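Local coordinates for protein dihydrofolate reductase, putative (PDB 6DRS) that probably catalyses the NADPH-dependent reduction of dihydrofolate to tetrahydrofolate, and binds NADP together with a diaminoquinazoline antifolate inhibitor, at residues A12-P17 / A191-D196; T22-G27 / E203-E208; V177-E182 / I239-Y244. All blocks are in the same frame, centred on the assembly; numbering follows the deposited sequence.

Contact 1: residues A12-P17 / A191-D196; sequences ATTPIP and AVFECD. With NAP (NADP nicotinamide-adenine-dinucleotide phosphate), chain H.
The ring of Phe193 meets strand 12-17 with its edge: Thr14 OG1 lies in the ring plane, 3.6 Å from Phe193 CD2. Beyond the two segments, Lys183 makes a cation-pi contact with the ring and Trp34 touches the Phe193 side chain. In this dihydrofolate reductase fold, residues 191-196 form an irregular run that crosses the outer end of strand 12-17, and no direct hydrogen bond joins the two. Thr14 divides its branches between two neighbours. OG1, anti to the backbone N (chi1 -168°), stays at the ring edge and is also hydrogen-bonded to the carbonyl of Val181, while CG2 turns to the sulfur of Cys195. Ile16 carries the apolar part. Its CG2 presses on Val192 CG1 at 3.6 Å, the two side chains crossing at about a right angle, and its CD1 reaches Cys195 SG at 3.7 Å. The other methyl of Val192, CG2, lies against Pro17 CD at 3.7 Å, so the valine bridges Ile16 and Pro17 at the more exposed end of the contact. At the buried end of segment 12-17 the backbone of Ala12 grips the carboxamide of NADP: Ala12 N donates to the amide oxygen O7N in an almost straight bond (2.8 Å, 172°), and the amide nitrogen N7N returns a weak, bent one to Ala12 O. Ala12 also touches the inhibitor. A single water stitches the outer end together, donating to Thr14 OG1 and Pro15 O and accepting from Phe193 N at 2.9 Å.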
loop_
_atom_site.group_PDB
_atom_site.type_symbol
_atom_site.label_atom_id
_atom_site.label_comp_id
_atom_site.label_asym_id
_atom_site.label_seq_id
_atom_site.Cartn_x
_atom_site.Cartn_y
_atom_site.Cartn_z
ATOM N N ALA A 12 1.577 -5.143 -4.719
ATOM C CA ALA A 12 2.527 -5.911 -5.539
ATOM C C ALA A 12 1.899 -7.283 -5.850
ATOM O O ALA A 12 1.335 -7.923 -4.954
ATOM C CB ALA A 12 3.874 -6.013 -4.863
ATOM N N THR A 13 1.878 -7.689 -7.124
ATOM C CA THR A 13 1.346 -9.012 -7.483
ATOM C C THR A 13 2.401 -9.843 -8.225
ATOM O O THR A 13 3.377 -9.290 -8.783
ATOM C CB THR A 13 0.032 -8.961 -8.269
ATOM O OG1 THR A 13 0.331 -8.498 -9.583
ATOM C CG2 THR A 13 -1.014 -8.106 -7.608
ATOM N N THR A 14 2.203 -11.167 -8.156
ATOM C CA THR A 14 2.988 -12.146 -8.909
ATOM C C THR A 14 2.026 -13.037 -9.722
ATOM O O THR A 14 0.995 -13.513 -9.175
ATOM C CB THR A 14 3.970 -12.897 -8.003
ATOM O OG1 THR A 14 4.844 -13.587 -8.894
ATOM C CG2 THR A 14 3.320 -13.861 -7.031
ATOM N N PRO A 15 2.300 -13.219 -11.039
ATOM C CA PRO A 15 1.357 -14.015 -11.847
ATOM C C PRO A 15 1.497 -15.529 -11.610
ATOM O O PRO A 15 2.628 -16.069 -11.581
ATOM C CB PRO A 15 1.665 -13.647 -13.298
ATOM C CG PRO A 15 3.113 -13.279 -13.260
ATOM C CD PRO A 15 3.281 -12.581 -11.924
ATOM N N ILE A 16 0.353 -16.169 -11.422
ATOM C CA ILE A 16 0.248 -17.627 -11.283
ATOM C C ILE A 16 -0.696 -18.168 -12.361
ATOM O O ILE A 16 -1.930 -18.123 -12.228
ATOM C CB ILE A 16 -0.206 -18.022 -9.869
ATOM C CG1 ILE A 16 0.682 -17.366 -8.808
ATOM C CG2 ILE A 16 -0.226 -19.539 -9.726
ATOM C CD1 ILE A 16 0.019 -17.257 -7.461
ATOM N N PRO A 17 -0.119 -18.683 -13.452
ATOM C CA PRO A 17 -0.999 -19.203 -14.527
ATOM C C PRO A 17 -1.703 -20.457 -13.996
ATOM O O PRO A 17 -1.046 -21.329 -13.454
ATOM C CB PRO A 17 -0.030 -19.578 -15.655
ATOM C CG PRO A 17 1.188 -18.719 -15.377
ATOM C CD PRO A 17 1.294 -18.732 -13.861
ATOM N N ALA A 191 9.695 -20.101 -12.960
ATOM C CA ALA A 191 8.991 -20.701 -11.798
ATOM C C ALA A 191 7.919 -19.732 -11.267
ATOM O O ALA A 191 7.929 -18.523 -11.574
ATOM C CB ALA A 191 9.987 -21.080 -10.720
ATOM N N VAL A 192 7.007 -20.257 -10.450
ATOM C CA VAL A 192 5.904 -19.488 -9.930
ATOM C C VAL A 192 5.975 -19.455 -8.393
ATOM O O VAL A 192 6.412 -20.432 -7.795
ATOM C CB VAL A 192 4.598 -20.087 -10.467
ATOM C CG1 VAL A 192 3.409 -19.789 -9.582
ATOM C CG2 VAL A 192 4.356 -19.563 -11.869
ATOM N N PHE A 193 5.616 -18.321 -7.763
ATOM C CA PHE A 193 5.588 -18.239 -6.283
ATOM C C PHE A 193 4.309 -18.893 -5.752
ATOM O O PHE A 193 3.225 -18.712 -6.300
ATOM C CB PHE A 193 5.636 -16.791 -5.773
ATOM C CG PHE A 193 6.996 -16.141 -5.812
ATOM C CD1 PHE A 193 7.990 -16.519 -4.925
ATOM C CD2 PHE A 193 7.284 -15.142 -6.740
ATOM C CE1 PHE A 193 9.240 -15.913 -4.960
ATOM C CE2 PHE A 193 8.537 -14.552 -6.785
ATOM C CZ PHE A 193 9.518 -14.938 -5.898
ATOM N N GLU A 194 4.455 -19.623 -4.658
ATOM C CA GLU A 194 3.307 -20.164 -3.936
ATOM C C GLU A 194 2.616 -19.032 -3.158
ATOM O O GLU A 194 3.276 -18.321 -2.420
ATOM C CB GLU A 194 3.812 -21.247 -2.984
ATOM C CG GLU A 194 2.724 -21.792 -2.083
ATOM C CD GLU A 194 3.149 -22.876 -1.100
ATOM O OE1 GLU A 194 4.340 -23.268 -1.070
ATOM O OE2 GLU A 194 2.279 -23.302 -0.347
ATOM N N CYS A 195 1.287 -18.929 -3.268
ATOM C CA CYS A 195 0.512 -17.868 -2.616
ATOM C C CYS A 195 -0.788 -18.455 -2.044
ATOM O O CYS A 195 -1.374 -19.333 -2.675
ATOM C CB CYS A 195 0.148 -16.794 -3.633
ATOM S SG CYS A 195 1.595 -15.961 -4.343
ATOM N N ASP A 196 -1.244 -18.008 -0.875
ATOM C CA ASP A 196 -2.570 -18.446 -0.376
ATOM C C ASP A 196 -3.545 -17.271 -0.454
ATOM O O ASP A 196 -4.745 -17.428 -0.175
ATOM C CB ASP A 196 -2.524 -19.021 1.045
ATOM C CG ASP A 196 -1.793 -18.138 2.049
ATOM O OD1 ASP A 196 -1.817 -16.920 1.873
ATOM O OD2 ASP A 196 -1.178 -18.678 2.984
HETATM P PA NAP H . -6.625 -8.343 5.128
HETATM O O1A NAP H . -5.315 -7.619 5.266
HETATM O O2A NAP H . -7.717 -8.079 4.157
HETATM O O5B NAP H . -7.297 -8.403 6.606
HETATM C C5B NAP H . -8.417 -9.243 6.949
HETATM C C4B NAP H . -8.920 -8.709 8.274
HETATM O O4B NAP H . -9.415 -7.382 8.085
HETATM C C3B NAP H . -10.101 -9.475 8.850
HETATM O O3B NAP H . -9.649 -10.605 9.613
HETATM C C2B NAP H . -10.760 -8.418 9.717
HETATM O O2B NAP H . -9.963 -8.176 10.875
HETATM C C1B NAP H . -10.568 -7.148 8.909
HETATM N N9A NAP H . -11.698 -6.919 8.027
HETATM C C8A NAP H . -11.704 -7.387 6.768
HETATM N N7A NAP H . -12.857 -7.039 6.159
HETATM C C5A NAP H . -13.600 -6.328 7.034
HETATM C C6A NAP H . -14.927 -5.672 7.001
HETATM N N6A NAP H . -15.624 -5.732 5.859
HETATM N N1A NAP H . -15.395 -5.024 8.090
HETATM C C2A NAP H . -14.637 -4.986 9.201
HETATM N N3A NAP H . -13.411 -5.569 9.297
HETATM C C4A NAP H . -12.836 -6.254 8.275
HETATM O O3 NAP H . -6.203 -9.930 5.108
HETATM P PN NAP H . -5.959 -10.916 3.833
HETATM O O1N NAP H . -6.928 -10.672 2.753
HETATM O O2N NAP H . -5.864 -12.266 4.510
HETATM O O5D NAP H . -4.494 -10.489 3.357
HETATM C C5D NAP H . -3.395 -10.578 4.229
HETATM C C4D NAP H . -2.325 -11.183 3.346
HETATM O O4D NAP H . -2.201 -10.369 2.179
HETATM C C3D NAP H . -0.951 -11.286 3.967
HETATM O O3D NAP H . -0.346 -12.498 3.445
HETATM C C2D NAP H . -0.259 -10.064 3.425
HETATM O O2D NAP H . 1.132 -10.260 3.394
HETATM C C1D NAP H . -0.844 -9.942 2.035
HETATM N N1N NAP H . -0.758 -8.566 1.502
HETATM C C2N NAP H . -0.040 -8.371 0.371
HETATM C C3N NAP H . 0.114 -7.088 -0.193
HETATM C C7N NAP H . 0.919 -6.908 -1.479
HETATM O O7N NAP H . 0.972 -5.811 -2.045
HETATM N N7N NAP H . 1.569 -7.979 -1.972
HETATM C C4N NAP H . -0.468 -5.993 0.475
HETATM C C5N NAP H . -1.194 -6.234 1.643
HETATM C C6N NAP H . -1.319 -7.527 2.156
HETATM P P2B NAP H . -10.293 -8.887 12.280
HETATM O O1X NAP H . -10.009 -10.369 12.076
HETATM O O2X NAP H . -9.218 -8.326 13.187
HETATM O O3X NAP H . -11.741 -8.520 12.393
HETATM O O HOH W 1 4.849 -16.320 -9.749
#

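Contact 2: residues T22-G27 / E203-E208; sequences TLLGIG and EELLME. With NAP (NADP nicotinamide-adenine-dinucleotide phosphate), chain H.
Glu203 reaches from the short helix 203-206 to the start of strand 22-27, where its OE1 accepts a hydrogen bond from Thr22 N at 2.9 Å. This is the tight part of the contact. The N-H meets the carboxylate oxygen nearly along its C-O axis, although the bond is bent at the hydrogen (148°). While Thr22 N is bound by Glu203, Thr22 O is buried by the contact with no partner in the model. A turn at chi2 (-63°) folds the glutamate chain and carries OE1 to the strand; the side chains of Glu203 and Thr22 cross at about a right angle. The apolar part is looser. Leu206 CD1 stands 4.2 Å from Thr22 CB and farther still from Leu24 CD2, and Leu206 is largely exposed to solvent. Deeper in, Leu24 CD1 meets Leu205 CD1 at 4.4 Å, a slack touch between two buried leucines that both also pack on Met178. The helix closes in a Schellman motif, Glu208 having positive phi. At its far end the strand leaves the helix for the cofactor: Ile26 and Gly27 form a classic beta bulge opposite Thr197, and Ile26 O accepts a bond from the carboxamide N7N of NADP at 3.1 Å. One peptide N-H held by a carboxylate is thus the sole hydrogen bond across the contact, and the acid's negative charge would be expected to strengthen it.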
loop_
_atom_site.group_PDB
_atom_site.type_symbol
_atom_site.label_atom_id
_atom_site.label_comp_id
_atom_site.label_asym_id
_atom_site.label_seq_id
_atom_site.Cartn_x
_atom_site.Cartn_y
_atom_site.Cartn_z
ATOM N N THR A 22 -4.875 -16.623 -15.291
ATOM C CA THR A 22 -3.740 -16.219 -14.496
ATOM C C THR A 22 -4.246 -15.543 -13.218
ATOM O O THR A 22 -4.971 -14.538 -13.277
ATOM C CB THR A 22 -2.836 -15.259 -15.265
ATOM O OG1 THR A 22 -2.431 -15.966 -16.439
ATOM C CG2 THR A 22 -1.624 -14.826 -14.469
ATOM N N LEU A 23 -3.878 -16.107 -12.072
ATOM C CA LEU A 23 -4.143 -15.483 -10.767
ATOM C C LEU A 23 -3.009 -14.489 -10.466
ATOM O O LEU A 23 -1.901 -14.573 -11.066
ATOM C CB LEU A 23 -4.200 -16.570 -9.688
ATOM C CG LEU A 23 -5.376 -17.542 -9.773
ATOM C CD1 LEU A 23 -5.203 -18.690 -8.788
ATOM C CD2 LEU A 23 -6.710 -16.831 -9.557
ATOM N N LEU A 24 -3.295 -13.551 -9.553
ATOM C CA LEU A 24 -2.306 -12.545 -9.112
ATOM C C LEU A 24 -2.042 -12.756 -7.611
ATOM O O LEU A 24 -2.850 -12.359 -6.767
ATOM C CB LEU A 24 -2.857 -11.146 -9.408
ATOM C CG LEU A 24 -3.067 -10.799 -10.889
ATOM C CD1 LEU A 24 -3.632 -9.394 -11.016
ATOM C CD2 LEU A 24 -1.771 -10.934 -11.690
ATOM N N GLY A 25 -0.961 -13.455 -7.296
ATOM C CA GLY A 25 -0.701 -13.833 -5.926
ATOM C C GLY A 25 -0.082 -12.659 -5.183
ATOM O O GLY A 25 0.775 -11.958 -5.748
ATOM N N ILE A 26 -0.502 -12.454 -3.934
ATOM C CA ILE A 26 -0.068 -11.285 -3.148
ATOM C C ILE A 26 0.473 -11.707 -1.776
ATOM O O ILE A 26 1.254 -10.956 -1.206
ATOM C CB ILE A 26 -1.185 -10.227 -3.031
ATOM C CG1 ILE A 26 -2.370 -10.748 -2.215
ATOM C CG2 ILE A 26 -1.589 -9.721 -4.416
ATOM C CD1 ILE A 26 -3.270 -9.669 -1.680
ATOM N N GLY A 27 0.123 -12.896 -1.276
ATOM C CA GLY A 27 0.481 -13.265 0.096
ATOM C C GLY A 27 0.574 -14.769 0.321
ATOM O O GLY A 27 -0.070 -15.567 -0.384
ATOM N N GLU A 203 -8.170 -11.117 -14.380
ATOM C CA GLU A 203 -8.315 -11.190 -15.814
ATOM C C GLU A 203 -8.867 -9.855 -16.327
ATOM O O GLU A 203 -8.460 -9.376 -17.394
ATOM C CB GLU A 203 -9.190 -12.390 -16.192
ATOM C CG GLU A 203 -8.443 -13.722 -16.134
ATOM C CD GLU A 203 -7.271 -13.891 -17.101
ATOM O OE1 GLU A 203 -6.343 -14.686 -16.800
ATOM O OE2 GLU A 203 -7.277 -13.224 -18.159
ATOM N N GLU A 204 -9.719 -9.229 -15.525
ATOM C CA GLU A 204 -10.331 -8.013 -15.964
ATOM C C GLU A 204 -9.293 -6.883 -16.092
ATOM O O GLU A 204 -9.509 -5.980 -16.892
ATOM C CB GLU A 204 -11.617 -7.740 -15.188
ATOM C CG GLU A 204 -11.411 -7.136 -13.821
ATOM C CD GLU A 204 -12.632 -7.314 -12.929
ATOM O OE1 GLU A 204 -13.079 -8.490 -12.754
ATOM O OE2 GLU A 204 -13.152 -6.278 -12.412
ATOM N N LEU A 205 -8.165 -6.948 -15.365
ATOM C CA LEU A 205 -7.053 -6.007 -15.552
ATOM C C LEU A 205 -6.188 -6.438 -16.740
ATOM O O LEU A 205 -5.816 -5.618 -17.563
ATOM C CB LEU A 205 -6.180 -5.971 -14.295
ATOM C CG LEU A 205 -6.893 -5.611 -12.996
ATOM C CD1 LEU A 205 -5.932 -5.729 -11.824
ATOM C CD2 LEU A 205 -7.505 -4.216 -13.079
ATOM N N LEU A 206 -5.835 -7.713 -16.806
ATOM C CA LEU A 206 -4.905 -8.147 -17.846
ATOM C C LEU A 206 -5.590 -8.066 -19.226
ATOM O O LEU A 206 -4.906 -7.865 -20.227
ATOM C CB LEU A 206 -4.341 -9.543 -17.524
ATOM C CG LEU A 206 -3.716 -9.730 -16.135
ATOM C CD1 LEU A 206 -3.664 -11.202 -15.730
ATOM C CD2 LEU A 206 -2.331 -9.088 -16.019
ATOM N N MET A 207 -6.922 -8.150 -19.283
ATOM C CA MET A 207 -7.648 -8.095 -20.556
ATOM C C MET A 207 -8.323 -6.727 -20.719
ATOM O O MET A 207 -9.077 -6.503 -21.673
ATOM C CB MET A 207 -8.735 -9.177 -20.637
ATOM C CG MET A 207 -8.229 -10.602 -20.515
ATOM S SD MET A 207 -7.052 -11.056 -21.813
ATOM C CE MET A 207 -5.463 -10.874 -21.000
ATOM N N GLU A 208 -8.103 -5.832 -19.767
ATOM C CA GLU A 208 -8.689 -4.486 -19.809
ATOM C C GLU A 208 -10.212 -4.520 -20.009
ATOM O O GLU A 208 -10.724 -3.877 -20.910
ATOM C CB GLU A 208 -7.984 -3.634 -20.865
ATOM C CG GLU A 208 -6.737 -2.998 -20.306
ATOM C CD GLU A 208 -5.863 -2.272 -21.305
ATOM O OE1 GLU A 208 -5.088 -2.959 -21.982
ATOM O OE2 GLU A 208 -5.934 -1.012 -21.367
HETATM P PA NAP H . -6.625 -8.343 5.128
HETATM O O1A NAP H . -5.315 -7.619 5.266
HETATM O O2A NAP H . -7.717 -8.079 4.157
HETATM O O5B NAP H . -7.297 -8.403 6.606
HETATM C C5B NAP H . -8.417 -9.243 6.949
HETATM C C4B NAP H . -8.920 -8.709 8.274
HETATM O O4B NAP H . -9.415 -7.382 8.085
HETATM C C3B NAP H . -10.101 -9.475 8.850
HETATM O O3B NAP H . -9.649 -10.605 9.613
HETATM C C2B NAP H . -10.760 -8.418 9.717
HETATM O O2B NAP H . -9.963 -8.176 10.875
HETATM C C1B NAP H . -10.568 -7.148 8.909
HETATM N N9A NAP H . -11.698 -6.919 8.027
HETATM C C8A NAP H . -11.704 -7.387 6.768
HETATM N N7A NAP H . -12.857 -7.039 6.159
HETATM C C5A NAP H . -13.600 -6.328 7.034
HETATM C C6A NAP H . -14.927 -5.672 7.001
HETATM N N6A NAP H . -15.624 -5.732 5.859
HETATM N N1A NAP H . -15.395 -5.024 8.090
HETATM C C2A NAP H . -14.637 -4.986 9.201
HETATM N N3A NAP H . -13.411 -5.569 9.297
HETATM C C4A NAP H . -12.836 -6.254 8.275
HETATM O O3 NAP H . -6.203 -9.930 5.108
HETATM P PN NAP H . -5.959 -10.916 3.833
HETATM O O1N NAP H . -6.928 -10.672 2.753
HETATM O O2N NAP H . -5.864 -12.266 4.510
HETATM O O5D NAP H . -4.494 -10.489 3.357
HETATM C C5D NAP H . -3.395 -10.578 4.229
HETATM C C4D NAP H . -2.325 -11.183 3.346
HETATM O O4D NAP H . -2.201 -10.369 2.179
HETATM C C3D NAP H . -0.951 -11.286 3.967
HETATM O O3D NAP H . -0.346 -12.498 3.445
HETATM C C2D NAP H . -0.259 -10.064 3.425
HETATM O O2D NAP H . 1.132 -10.260 3.394
HETATM C C1D NAP H . -0.844 -9.942 2.035
HETATM N N1N NAP H . -0.758 -8.566 1.502
HETATM C C2N NAP H . -0.040 -8.371 0.371
HETATM C C3N NAP H . 0.114 -7.088 -0.193
HETATM C C7N NAP H . 0.919 -6.908 -1.479
HETATM O O7N NAP H . 0.972 -5.811 -2.045
HETATM N N7N NAP H . 1.569 -7.979 -1.972
HETATM C C4N NAP H . -0.468 -5.993 0.475
HETATM C C5N NAP H . -1.194 -6.234 1.643
HETATM C C6N NAP H . -1.319 -7.527 2.156
HETATM P P2B NAP H . -10.293 -8.887 12.280
HETATM O O1X NAP H . -10.009 -10.369 12.076
HETATM O O2X NAP H . -9.218 -8.326 13.187
HETATM O O3X NAP H . -11.741 -8.520 12.393
#

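Contact 3: residues V177-E182 / I239-Y244; sequences VMTNVE and IQMVGY
Asn180 and Gln240 face each other as a hydrogen-bonded pair of two antiparallel strands, 177-182 and 239-244, in the central sheet of the dihydrofolate reductase fold. Along Asn180, CB rests 3.9 Å from Gln240 CG; CG, anti to the carbonyl carbon (chi1 -61°), turns the amide toward the neighbouring strand; and ND2 donates to Gln240 OE1 at 2.9 Å. That bond falls on a lone pair of OE1, in its carbonyl plane, and Gln240 OE1 in turn lies close to the amide plane of Asn180, although the two amides are turned 43° against each other. ND2 also lies near the methyls of Val242 and makes a weak bond to a water that in turn bonds Tyr244 OH. Beside this side-chain bridge the backbones are tied by four hydrogen bonds, two in each of the pairs Asn180-Gln240 and Met178-Val242. The bond from Met178 N to Val242 O is almost straight (178°), and the carbonyls of Met178, Gln240 and Asn180 additionally receive CA-H contacts from the opposing strand. On the other face, with Val177, Val181 and Ile239, Thr179 and Met241 run side by side in the same direction, Met241 CG 3.7 Å from Thr179 OG1. The polar partner of that hydroxyl is Asp40, and Thr179 itself touches the inhibitor. Farther along, Val181 CG2 packs on Ile239 CG2 at 3.8 Å. The two faces thus differ in chemistry: an amide pair adds a fifth hydrogen bond on one, while on the other a hydroxyl bound to Asp40 sits among apolar side chains beside the inhibitor.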
loop_
_atom_site.group_PDB
_atom_site.type_symbol
_atom_site.label_atom_id
_atom_site.label_comp_id
_atom_site.label_asym_id
_atom_site.label_seq_id
_atom_site.Cartn_x
_atom_site.Cartn_y
_atom_site.Cartn_z
ATOM N N VAL A 177 -2.310 1.096 -8.445
ATOM C CA VAL A 177 -0.884 1.163 -8.727
ATOM C C VAL A 177 -0.268 -0.212 -8.410
ATOM O O VAL A 177 -0.252 -0.663 -7.226
ATOM C CB VAL A 177 -0.224 2.285 -7.907
ATOM C CG1 VAL A 177 1.286 2.253 -8.024
ATOM C CG2 VAL A 177 -0.810 3.628 -8.322
ATOM N N MET A 178 0.214 -0.907 -9.434
ATOM C CA MET A 178 0.556 -2.311 -9.231
ATOM C C MET A 178 2.034 -2.549 -9.553
ATOM O O MET A 178 2.516 -2.113 -10.609
ATOM C CB MET A 178 -0.315 -3.230 -10.093
ATOM C CG MET A 178 0.073 -4.707 -9.928
ATOM S SD MET A 178 -0.985 -5.869 -10.819
ATOM C CE MET A 178 -2.566 -5.685 -9.991
ATOM N N THR A 179 2.756 -3.209 -8.643
ATOM C CA THR A 179 4.072 -3.688 -8.972
ATOM C C THR A 179 3.955 -5.160 -9.393
ATOM O O THR A 179 3.518 -6.003 -8.587
ATOM C CB THR A 179 5.041 -3.584 -7.791
ATOM O OG1 THR A 179 5.050 -2.247 -7.275
ATOM C CG2 THR A 179 6.436 -4.026 -8.184
ATOM N N ASN A 180 4.306 -5.458 -10.649
ATOM C CA ASN A 180 4.387 -6.850 -11.167
ATOM C C ASN A 180 5.732 -7.453 -10.774
ATOM O O ASN A 180 6.777 -6.844 -10.990
ATOM C CB ASN A 180 4.240 -6.951 -12.686
ATOM C CG ASN A 180 2.900 -6.434 -13.114
ATOM O OD1 ASN A 180 1.909 -6.665 -12.426
ATOM N ND2 ASN A 180 2.890 -5.644 -14.171
ATOM N N VAL A 181 5.650 -8.643 -10.177
ATOM C CA VAL A 181 6.815 -9.376 -9.661
ATOM C C VAL A 181 6.860 -10.742 -10.362
ATOM O O VAL A 181 5.888 -11.496 -10.321
ATOM C CB VAL A 181 6.755 -9.534 -8.122
ATOM C CG1 VAL A 181 7.867 -10.437 -7.603
ATOM C CG2 VAL A 181 6.810 -8.182 -7.419
ATOM N N GLU A 182 7.979 -11.045 -10.998
ATOM C CA GLU A 182 8.148 -12.307 -11.697
ATOM C C GLU A 182 9.512 -12.904 -11.359
ATOM O O GLU A 182 10.478 -12.160 -11.212
ATOM C CB GLU A 182 8.070 -12.086 -13.204
ATOM C CG GLU A 182 6.677 -12.319 -13.732
ATOM C CD GLU A 182 6.448 -11.888 -15.166
ATOM O OE1 GLU A 182 7.434 -11.832 -15.931
ATOM O OE2 GLU A 182 5.279 -11.600 -15.500
ATOM N N ILE A 239 10.869 -6.714 -11.710
ATOM C CA ILE A 239 9.657 -5.957 -11.297
ATOM C C ILE A 239 9.405 -4.800 -12.280
ATOM O O ILE A 239 10.346 -4.271 -12.892
ATOM C CB ILE A 239 9.789 -5.449 -9.836
ATOM C CG1 ILE A 239 10.896 -4.390 -9.695
ATOM C CG2 ILE A 239 9.948 -6.618 -8.863
ATOM C CD1 ILE A 239 10.828 -3.549 -8.430
ATOM N N GLN A 240 8.142 -4.412 -12.409
ATOM C CA GLN A 240 7.725 -3.230 -13.145
ATOM C C GLN A 240 6.471 -2.668 -12.455
ATOM O O GLN A 240 5.710 -3.428 -11.803
ATOM C CB GLN A 240 7.466 -3.524 -14.627
ATOM C CG GLN A 240 6.281 -4.444 -14.846
ATOM C CD GLN A 240 5.690 -4.506 -16.234
ATOM O OE1 GLN A 240 4.592 -5.016 -16.415
ATOM N NE2 GLN A 240 6.403 -4.014 -17.229
ATOM N N MET A 241 6.244 -1.354 -12.628
ATOM C CA MET A 241 5.122 -0.653 -11.995
ATOM C C MET A 241 4.157 -0.184 -13.083
ATOM O O MET A 241 4.572 0.382 -14.088
ATOM C CB MET A 241 5.629 0.529 -11.159
ATOM C CG MET A 241 6.241 0.100 -9.807
ATOM S SD MET A 241 7.890 -0.643 -9.884
ATOM C CE MET A 241 8.432 -0.531 -8.180
ATOM N N VAL A 242 2.874 -0.466 -12.915
ATOM C CA VAL A 242 1.911 -0.105 -13.920
ATOM C C VAL A 242 0.696 0.467 -13.184
ATOM O O VAL A 242 0.630 0.370 -11.959
ATOM C CB VAL A 242 1.560 -1.304 -14.835
ATOM C CG1 VAL A 242 2.802 -1.912 -15.491
ATOM C CG2 VAL A 242 0.798 -2.384 -14.079
ATOM N N GLY A 243 -0.251 1.068 -13.891
ATOM C CA GLY A 243 -1.458 1.491 -13.228
ATOM C C GLY A 243 -2.698 1.190 -14.044
ATOM O O GLY A 243 -2.666 1.154 -15.273
ATOM N N TYR A 244 -3.805 1.007 -13.351
ATOM C CA TYR A 244 -5.058 0.683 -13.978
ATOM C C TYR A 244 -6.122 1.620 -13.416
ATOM O O TYR A 244 -6.158 1.846 -12.198
ATOM C CB TYR A 244 -5.466 -0.747 -13.630
ATOM C CG TYR A 244 -4.617 -1.810 -14.274
ATOM C CD1 TYR A 244 -4.858 -2.223 -15.575
ATOM C CD2 TYR A 244 -3.585 -2.420 -13.578
ATOM C CE1 TYR A 244 -4.064 -3.179 -16.188
ATOM C CE2 TYR A 244 -2.794 -3.389 -14.170
ATOM C CZ TYR A 244 -3.037 -3.768 -15.478
ATOM O OH TYR A 244 -2.271 -4.728 -16.060
HETATM O O HOH W 2 0.373 -5.819 -15.817
#

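Overall arrangement
All three contacts draw on one mixed sheet, in which strand 7-17 pairs with 22-27 and 174-183 (and with 150-157), and strand 237-246 pairs with 174-183. Contacts 1 and 2 have centres about 10 Å apart, contacts 2 and 3 about 11 Å, and contacts 1 and 3 about 13 Å. Along the chain the first segments come in the order 12-17, 22-27, 177-182, and the second in the same order, 191-196, 203-208, 239-244, so every pair of contacts crosses. Backbone bonds join contact 1 to both others. Contacts 1 and 2 hold the carboxamide of NADP between them, whereas contacts 1 and 3 both touch the inhibitor, linking cofactor and antifolate sites through neighbouring strands.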